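Local coordinates for protein CG11900 (Drosophila melanogaster, PDB 3NQW) that hydrolyses the 3'-diphosphate of the alarmone ppGpp, giving GDP and diphosphate, as a manganese-dependent HD-family enzyme acting in the starvation response of the fly, at residues Asp126-Leu131 / Leu167-Ile172; Val55-Leu60 / Pro81-Leu86; Val46-Thr51 / Ala163-Lys168. All blocks are in the same frame, centred on the assembly; numbering follows the deposited sequence.

Interaction 1 of 3, residues Asp126-Leu131 / Leu167-Ile172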
loop_
_atom_site.group_PDB
_atom_site.type_symbol
_atom_site.label_atom_id
_atom_site.label_comp_id
_atom_site.label_asym_id
_atom_site.label_seq_id
_atom_site.Cartn_x
_atom_site.Cartn_y
_atom_site.Cartn_z
ATOM N N ASP A 126 6.905 14.490 1.874
ATOM C CA ASP A 126 5.791 14.039 1.054
ATOM C C ASP A 126 4.686 15.092 0.956
ATOM O O ASP A 126 4.325 15.527 -0.137
ATOM C CB ASP A 126 5.200 12.731 1.590
ATOM C CG ASP A 126 4.010 12.256 0.771
ATOM O OD1 ASP A 126 4.184 11.953 -0.431
ATOM O OD2 ASP A 126 2.892 12.194 1.326
ATOM N N ASN A 127 4.147 15.506 2.094
ATOM C CA ASN A 127 3.086 16.500 2.084
ATOM C C ASN A 127 3.473 17.723 1.275
ATOM O O ASN A 127 2.724 18.151 0.404
ATOM C CB ASN A 127 2.732 16.912 3.512
ATOM C CG ASN A 127 2.012 15.823 4.267
ATOM O OD1 ASN A 127 2.185 15.675 5.481
ATOM N ND2 ASN A 127 1.185 15.054 3.560
ATOM N N LEU A 128 4.645 18.279 1.556
ATOM C CA LEU A 128 5.097 19.456 0.834
ATOM C C LEU A 128 5.069 19.227 -0.663
ATOM O O LEU A 128 4.505 20.022 -1.412
ATOM C CB LEU A 128 6.506 19.841 1.262
ATOM C CG LEU A 128 6.586 20.517 2.630
ATOM C CD1 LEU A 128 7.982 21.067 2.833
ATOM C CD2 LEU A 128 5.568 21.645 2.711
ATOM N N ARG A 129 5.689 18.137 -1.090
ATOM C CA ARG A 129 5.710 17.791 -2.492
ATOM C C ARG A 129 4.322 17.907 -3.088
ATOM O O ARG A 129 4.164 18.317 -4.234
ATOM C CB ARG A 129 6.235 16.378 -2.658
ATOM C CG ARG A 129 7.727 16.297 -2.475
ATOM C CD ARG A 129 8.157 14.869 -2.421
ATOM N NE ARG A 129 9.569 14.711 -2.706
ATOM C CZ ARG A 129 10.236 13.590 -2.478
ATOM N NH1 ARG A 129 9.604 12.544 -1.953
ATOM N NH2 ARG A 129 11.521 13.511 -2.786
ATOM N N ASP A 130 3.313 17.554 -2.304
ATOM C CA ASP A 130 1.929 17.619 -2.758
ATOM C C ASP A 130 1.330 19.021 -2.756
ATOM O O ASP A 130 0.359 19.274 -3.462
ATOM C CB ASP A 130 1.053 16.711 -1.892
ATOM C CG ASP A 130 0.828 15.361 -2.510
ATOM O OD1 ASP A 130 1.823 14.654 -2.798
ATOM O OD2 ASP A 130 -0.352 15.004 -2.708
ATOM N N LEU A 131 1.910 19.925 -1.970
ATOM C CA LEU A 131 1.403 21.292 -1.867
ATOM C C LEU A 131 1.875 22.215 -2.991
ATOM O O LEU A 131 1.320 23.297 -3.198
ATOM C CB LEU A 131 1.802 21.888 -0.519
ATOM C CG LEU A 131 0.671 22.542 0.268
ATOM C CD1 LEU A 131 -0.344 21.491 0.651
ATOM C CD2 LEU A 131 1.240 23.214 1.496
ATOM N N LEU A 167 18.135 17.738 2.709
ATOM C CA LEU A 167 18.694 18.402 1.543
ATOM C C LEU A 167 17.541 18.644 0.566
ATOM O O LEU A 167 17.413 19.725 0.006
ATOM C CB LEU A 167 19.768 17.502 0.928
ATOM C CG LEU A 167 21.135 18.116 0.635
ATOM C CD1 LEU A 167 22.199 17.029 0.523
ATOM C CD2 LEU A 167 21.042 18.940 -0.646
ATOM N N LYS A 168 16.703 17.629 0.378
ATOM C CA LYS A 168 15.562 17.741 -0.511
ATOM C C LYS A 168 14.557 18.710 0.092
ATOM O O LYS A 168 13.984 19.538 -0.611
ATOM C CB LYS A 168 14.932 16.372 -0.722
ATOM C CG LYS A 168 15.880 15.413 -1.398
ATOM C CD LYS A 168 15.636 13.991 -0.970
ATOM C CE LYS A 168 16.375 13.021 -1.866
ATOM N NZ LYS A 168 15.660 12.750 -3.143
ATOM N N LEU A 169 14.338 18.609 1.399
ATOM C CA LEU A 169 13.417 19.513 2.073
ATOM C C LEU A 169 13.794 20.919 1.659
ATOM O O LEU A 169 12.949 21.693 1.239
ATOM C CB LEU A 169 13.552 19.367 3.585
ATOM C CG LEU A 169 12.753 18.193 4.124
ATOM C CD1 LEU A 169 13.358 17.698 5.423
ATOM C CD2 LEU A 169 11.295 18.617 4.283
ATOM N N ASP A 170 15.079 21.226 1.777
ATOM C CA ASP A 170 15.604 22.531 1.418
ATOM C C ASP A 170 15.323 22.884 -0.027
ATOM O O ASP A 170 15.143 24.055 -0.368
ATOM C CB ASP A 170 17.104 22.566 1.662
ATOM C CG ASP A 170 17.439 22.600 3.127
ATOM O OD1 ASP A 170 18.372 21.871 3.543
ATOM O OD2 ASP A 170 16.763 23.367 3.862
ATOM N N GLU A 171 15.310 21.870 -0.880
ATOM C CA GLU A 171 15.034 22.081 -2.284
ATOM C C GLU A 171 13.652 22.673 -2.480
ATOM O O GLU A 171 13.444 23.503 -3.360
ATOM C CB GLU A 171 15.164 20.760 -3.035
ATOM C CG GLU A 171 16.611 20.371 -3.229
ATOM C CD GLU A 171 17.348 21.394 -4.084
ATOM O OE1 GLU A 171 17.260 21.304 -5.331
ATOM O OE2 GLU A 171 17.990 22.304 -3.505
ATOM N N ILE A 172 12.713 22.236 -1.648
ATOM C CA ILE A 172 11.336 22.712 -1.700
ATOM C C ILE A 172 11.220 24.089 -1.037
ATOM O O ILE A 172 10.367 24.889 -1.410
ATOM C CB ILE A 172 10.384 21.697 -1.006
ATOM C CG1 ILE A 172 10.458 20.350 -1.738
ATOM C CG2 ILE A 172 8.958 22.216 -1.010
ATOM C CD1 ILE A 172 9.618 19.243 -1.115
#

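Interaction 2 of 3, residues Val55-Leu60 / Pro81-Leu86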
loop_
_atom_site.group_PDB
_atom_site.type_symbol
_atom_site.label_atom_id
_atom_site.label_comp_id
_atom_site.label_asym_id
_atom_site.label_seq_id
_atom_site.Cartn_x
_atom_site.Cartn_y
_atom_site.Cartn_z
ATOM N N VAL A 55 11.207 1.145 11.584
ATOM C CA VAL A 55 10.931 2.502 11.098
ATOM C C VAL A 55 9.942 2.472 9.927
ATOM O O VAL A 55 8.990 3.251 9.883
ATOM C CB VAL A 55 12.243 3.202 10.647
ATOM C CG1 VAL A 55 11.959 4.640 10.233
ATOM C CG2 VAL A 55 13.259 3.161 11.771
ATOM N N LEU A 56 10.171 1.551 8.993
ATOM C CA LEU A 56 9.316 1.393 7.822
ATOM C C LEU A 56 7.851 1.165 8.209
ATOM O O LEU A 56 6.961 1.866 7.740
ATOM C CB LEU A 56 9.827 0.232 6.963
ATOM C CG LEU A 56 11.241 0.412 6.403
ATOM C CD1 LEU A 56 11.672 -0.858 5.685
ATOM C CD2 LEU A 56 11.282 1.615 5.462
ATOM N N MET A 57 7.596 0.186 9.065
ATOM C CA MET A 57 6.231 -0.068 9.484
ATOM C C MET A 57 5.690 1.138 10.254
ATOM O O MET A 57 4.572 1.573 10.016
ATOM C CB MET A 57 6.178 -1.313 10.353
ATOM C CG MET A 57 6.773 -2.540 9.692
ATOM S SD MET A 57 7.063 -3.811 10.922
ATOM C CE MET A 57 5.430 -4.381 11.153
ATOM N N ALA A 58 6.484 1.682 11.167
ATOM C CA ALA A 58 6.044 2.834 11.936
ATOM C C ALA A 58 5.545 3.933 10.984
ATOM O O ALA A 58 4.532 4.585 11.249
ATOM C CB ALA A 58 7.194 3.354 12.816
ATOM N N ALA A 59 6.256 4.126 9.871
ATOM C CA ALA A 59 5.897 5.138 8.865
ATOM C C ALA A 59 4.579 4.785 8.179
ATOM O O ALA A 59 3.755 5.658 7.921
ATOM C CB ALA A 59 7.002 5.263 7.824
ATOM N N LEU A 60 4.382 3.509 7.875
ATOM C CA LEU A 60 3.137 3.089 7.248
ATOM C C LEU A 60 1.956 3.401 8.186
ATOM O O LEU A 60 0.828 3.654 7.742
ATOM C CB LEU A 60 3.177 1.586 6.929
ATOM C CG LEU A 60 3.947 1.185 5.662
ATOM C CD1 LEU A 60 3.986 -0.318 5.499
ATOM C CD2 LEU A 60 3.289 1.823 4.459
ATOM N N PRO A 81 6.166 -2.925 21.100
ATOM C CA PRO A 81 6.592 -1.617 21.607
ATOM C C PRO A 81 7.495 -0.957 20.603
ATOM O O PRO A 81 7.423 0.243 20.382
ATOM C CB PRO A 81 7.346 -1.962 22.884
ATOM C CG PRO A 81 6.694 -3.218 23.330
ATOM C CD PRO A 81 6.573 -3.986 22.032
ATOM N N ASP A 82 8.366 -1.760 20.012
ATOM C CA ASP A 82 9.298 -1.289 19.009
ATOM C C ASP A 82 8.580 -0.365 18.030
ATOM O O ASP A 82 8.991 0.771 17.824
ATOM C CB ASP A 82 9.878 -2.505 18.290
ATOM C CG ASP A 82 8.926 -3.699 18.318
ATOM O OD1 ASP A 82 8.749 -4.308 19.412
ATOM O OD2 ASP A 82 8.352 -4.018 17.247
ATOM N N VAL A 83 7.491 -0.853 17.448
ATOM C CA VAL A 83 6.715 -0.081 16.480
ATOM C C VAL A 83 5.767 0.895 17.173
ATOM O O VAL A 83 5.563 2.008 16.708
ATOM C CB VAL A 83 5.899 -1.033 15.573
ATOM C CG1 VAL A 83 5.116 -0.254 14.531
ATOM C CG2 VAL A 83 6.833 -2.021 14.912
ATOM N N CYS A 84 5.194 0.471 18.291
ATOM C CA CYS A 84 4.272 1.319 19.017
ATOM C C CYS A 84 4.956 2.564 19.572
ATOM O O CYS A 84 4.349 3.632 19.663
ATOM C CB CYS A 84 3.625 0.551 20.157
ATOM S SG CYS A 84 2.263 1.464 20.890
ATOM N N GLY A 85 6.220 2.421 19.953
ATOM C CA GLY A 85 6.971 3.544 20.487
ATOM C C GLY A 85 7.152 4.685 19.502
ATOM O O GLY A 85 6.964 5.847 19.859
ATOM N N LEU A 86 7.521 4.372 18.263
ATOM C CA LEU A 86 7.720 5.420 17.262
ATOM C C LEU A 86 6.393 6.005 16.794
ATOM O O LEU A 86 6.261 7.218 16.651
ATOM C CB LEU A 86 8.490 4.873 16.060
ATOM C CG LEU A 86 9.870 4.298 16.371
ATOM C CD1 LEU A 86 10.432 3.633 15.128
ATOM C CD2 LEU A 86 10.778 5.401 16.868
#

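Interaction 3 of 3, residues Val46-Thr51 / Ala163-Lys168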
loop_
_atom_site.group_PDB
_atom_site.type_symbol
_atom_site.label_atom_id
_atom_site.label_comp_id
_atom_site.label_asym_id
_atom_site.label_seq_id
_atom_site.Cartn_x
_atom_site.Cartn_y
_atom_site.Cartn_z
ATOM N N VAL A 46 13.674 4.297 -0.360
ATOM C CA VAL A 46 14.397 4.685 -1.570
ATOM C C VAL A 46 15.382 5.793 -1.238
ATOM O O VAL A 46 16.603 5.597 -1.248
ATOM C CB VAL A 46 13.415 5.156 -2.676
ATOM C CG1 VAL A 46 14.168 5.500 -3.968
ATOM C CG2 VAL A 46 12.392 4.070 -2.928
ATOM N N GLU A 47 14.850 6.963 -0.929
ATOM C CA GLU A 47 15.669 8.099 -0.560
ATOM C C GLU A 47 15.917 7.839 0.909
ATOM O O GLU A 47 15.116 7.162 1.552
ATOM C CB GLU A 47 14.849 9.351 -0.772
ATOM C CG GLU A 47 14.101 9.256 -2.068
ATOM C CD GLU A 47 12.943 10.188 -2.137
ATOM O OE1 GLU A 47 13.193 11.402 -2.308
ATOM O OE2 GLU A 47 11.783 9.705 -2.012
ATOM N N ALA A 48 17.025 8.340 1.440
ATOM C CA ALA A 48 17.345 8.119 2.852
ATOM C C ALA A 48 17.821 6.671 3.121
ATOM O O ALA A 48 18.356 6.380 4.189
ATOM C CB ALA A 48 16.116 8.444 3.718
ATOM N N CYS A 49 17.630 5.791 2.135
ATOM C CA CYS A 49 17.990 4.363 2.195
ATOM C C CYS A 49 17.913 3.691 3.599
ATOM O O CYS A 49 18.935 3.298 4.180
ATOM C CB CYS A 49 19.386 4.114 1.554
ATOM S SG CYS A 49 20.170 5.449 0.527
ATOM N N ILE A 50 16.697 3.544 4.135
ATOM C CA ILE A 50 16.518 2.905 5.450
ATOM C C ILE A 50 16.275 1.382 5.385
ATOM O O ILE A 50 15.324 0.904 4.762
ATOM C CB ILE A 50 15.387 3.595 6.301
ATOM C CG1 ILE A 50 15.924 4.865 6.983
ATOM C CG2 ILE A 50 14.937 2.671 7.429
ATOM C CD1 ILE A 50 16.121 6.064 6.078
ATOM N N THR A 51 17.150 0.639 6.060
ATOM C CA THR A 51 17.134 -0.824 6.091
ATOM C C THR A 51 16.521 -1.459 7.365
ATOM O O THR A 51 16.728 -2.649 7.650
ATOM C CB THR A 51 18.602 -1.344 5.843
ATOM O OG1 THR A 51 19.514 -0.779 6.794
ATOM C CG2 THR A 51 19.067 -0.934 4.445
ATOM N N ALA A 163 20.745 13.945 6.184
ATOM C CA ALA A 163 21.341 14.939 5.302
ATOM C C ALA A 163 20.729 14.870 3.912
ATOM O O ALA A 163 20.788 15.830 3.149
ATOM C CB ALA A 163 22.849 14.723 5.212
ATOM N N ASN A 164 20.147 13.730 3.571
ATOM C CA ASN A 164 19.560 13.607 2.255
ATOM C C ASN A 164 18.136 14.136 2.202
ATOM O O ASN A 164 17.794 14.923 1.323
ATOM C CB ASN A 164 19.600 12.161 1.792
ATOM C CG ASN A 164 19.232 12.024 0.338
ATOM O OD1 ASN A 164 19.310 12.996 -0.422
ATOM N ND2 ASN A 164 18.835 10.819 -0.068
ATOM N N LEU A 165 17.305 13.700 3.140
ATOM C CA LEU A 165 15.926 14.152 3.191
ATOM C C LEU A 165 15.917 15.657 3.395
ATOM O O LEU A 165 15.230 16.381 2.682
ATOM C CB LEU A 165 15.186 13.461 4.338
ATOM C CG LEU A 165 14.988 11.937 4.250
ATOM C CD1 LEU A 165 14.201 11.433 5.467
ATOM C CD2 LEU A 165 14.240 11.598 2.976
ATOM N N GLU A 166 16.687 16.128 4.372
ATOM C CA GLU A 166 16.767 17.558 4.673
ATOM C C GLU A 166 17.281 18.363 3.503
ATOM O O GLU A 166 16.929 19.530 3.331
ATOM C CB GLU A 166 17.686 17.786 5.861
ATOM C CG GLU A 166 17.137 17.268 7.154
ATOM C CD GLU A 166 18.235 16.938 8.137
ATOM O OE1 GLU A 166 18.087 15.916 8.847
ATOM O OE2 GLU A 166 19.237 17.698 8.199
ATOM N N LEU A 167 18.135 17.738 2.709
ATOM C CA LEU A 167 18.694 18.402 1.543
ATOM C C LEU A 167 17.541 18.644 0.566
ATOM O O LEU A 167 17.413 19.725 0.006
ATOM C CB LEU A 167 19.768 17.502 0.928
ATOM C CG LEU A 167 21.135 18.116 0.635
ATOM C CD1 LEU A 167 22.199 17.029 0.523
ATOM C CD2 LEU A 167 21.042 18.940 -0.646
ATOM N N LYS A 168 16.703 17.629 0.378
ATOM C CA LYS A 168 15.562 17.741 -0.511
ATOM C C LYS A 168 14.557 18.710 0.092
ATOM O O LYS A 168 13.984 19.538 -0.611
ATOM C CB LYS A 168 14.932 16.372 -0.722
ATOM C CG LYS A 168 15.880 15.413 -1.398
ATOM C CD LYS A 168 15.636 13.991 -0.970
ATOM C CE LYS A 168 16.375 13.021 -1.866
ATOM N NZ LYS A 168 15.660 12.750 -3.143
#

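Interaction 1 of 3, residues Asp126-Leu131 / Leu167-Ile172
Leu128 and Ile172 form the centre of a buried, apolar helix-helix contact between helix 114-133, which also carries the manganese ligand Asp123, and the C-terminal helix 163-176. The short segments run in nearly the same direction, at 23°, with their axes 10.4 Å apart at closest approach. No hydrogen bond joins them, and side chains bridge the gap. Ile172 meets two residues of the other helix: with CG1 anti to its carbonyl carbon (chi1 -61°), its CD1 methyl lies 4.0 Å from Leu128 CB. That same methyl meets the aliphatic stem of Arg129 at CG, 3.8 Å away, the two side chains crossing at about a right angle. The CG2 branch of Ile172 touches Leu128 as well, 4.1 Å from its CD1, the two side chains crossing at a slant. Replacing Ile172 with an alanine would probably leave a gap between the helices, with the stem of Arg129 and the flank of Leu128 deprived of their shared partner. Leu169 adds a looser touch through CD2, 4.4 Å from Leu128 CD1. At the polar edge of the contact, Lys168 NZ lies at the edge of the Arg129 guanidinium, 4.2 Å from NH2; both cations reach the carboxylate of Glu47, which probably offsets their like charge. Around this seam, Ile172 also packs on Leu125 of helix 114-133, Leu169 on Val155 of helix 141-158, and Arg129 on Ile43 of helix 34-45.

Interaction 2 of 3, residues Val55-Leu60 / Pro81-Leu86
Ala58 and Leu86 meet in the buried helical interior of the HD domain, where helix 53-60 passes helix 81-89 just before the chain reaches the His62-Asp63 pair that gives the family its name. The methyl CB of Ala58 lies against the side chain of Leu86, 3.8 Å from its CB and 4.0 Å from its CD1. The small side chain of Ala58 is consistent with the close approach of the backbones here: the CA atoms of Ala58 and Val83 are 5.4 Å apart. The segments cross at -50°, with an axial separation of 8.8 Å. Val83 holds CG1 anti to its backbone N (chi1 -178°), which sets that methyl against the main chain of Ala58, 4.1 Å from its N. In the HD fold the metal ligands come from separate helices and from the turn that follows one of them, and this contact lies on the helix that leads into one pair of them: Asp63 binds the manganese ion seen here, His62 is an assigned ligand, and the side chain of Ala58 stands about 6 Å from that of His62. The second branch of Val83, CG2, faces Met57, whose SD is 4.4 Å off. Leu86 extends past Ala58 to Val55, its CD1 coming within 4.2 Å of Val55 CA, while the valine CG2 gives a more distant touch. Other helices close in on the same residues: Met57 packs on Phe9 and Cys12 of helix 7-19 and on Phe79, and Val55 rests on Leu44 of helix 34-45 and Ile119 of helix 114-133.

Interaction 3 of 3, residues Val46-Thr51 / Ala163-Lys168
The loop after helix 34-45 comes up to helix 163-176 with Ala48 opposite Asn164, their CA atoms 5.9 Å apart, and Ala48 takes a left-handed backbone conformation (phi 74°) as the loop turns. On one side of this approach the contact is apolar. Ala48 CB sits against the branch point of Leu165, 3.7 Å from both its CG and its CD2, with CD1 slightly farther off. The leucine in turn packs on Ile43 and Leu44 of helix 34-45, so the loop methyl joins an existing apolar cluster. Asn164 flanks Ala48 through its amide: ND2 comes within 3.4 Å of Ala48 N, but both are donors, and the pair makes no hydrogen bond. The polar side belongs to Glu47 and Lys168. Lysine NZ donates to Glu47 OE1 at 2.9 Å, a salt bridge that uses the anti lone pair of that oxygen, the one turned away from OE2. The lysine chain bends at chi2 (149°) and again at chi4 (-81°), which brings its last carbons near the glutamate: CE lies 4.1 Å from Glu47 CB, and the two side chains run askew to each other. The same OE1 also receives NH2 of Arg129 from helix 114-133. Two cations from different helices therefore converge on one carboxylate oxygen supplied by a loop, an arrangement that would be expected to stabilise the negative charge of Glu47 and to draw three separate parts of the fold together.

In the fold
From the N terminus, the chain first lays down the 46-51 loop after helix 34-45, then helix 53-60, which interaction 2 joins to helix 81-89 across 20 intervening residues. That short closure is nested within the far longer loop of interaction 3, which ends only at helix 163-176. Interaction 1 opens after interaction 2 has closed, on helix 114-133, and finishes on the same C-terminal helix as interaction 3, sharing Leu167 and Lys168 with it. A salt bridge, Arg129 NH2 to Glu47 OE1 at 2.7 Å, connects interactions 1 and 3. Ile50 touches Val55, linking interaction 3 to interaction 2, whereas interactions 1 and 2 stay apart on opposite sides of the chain's centre.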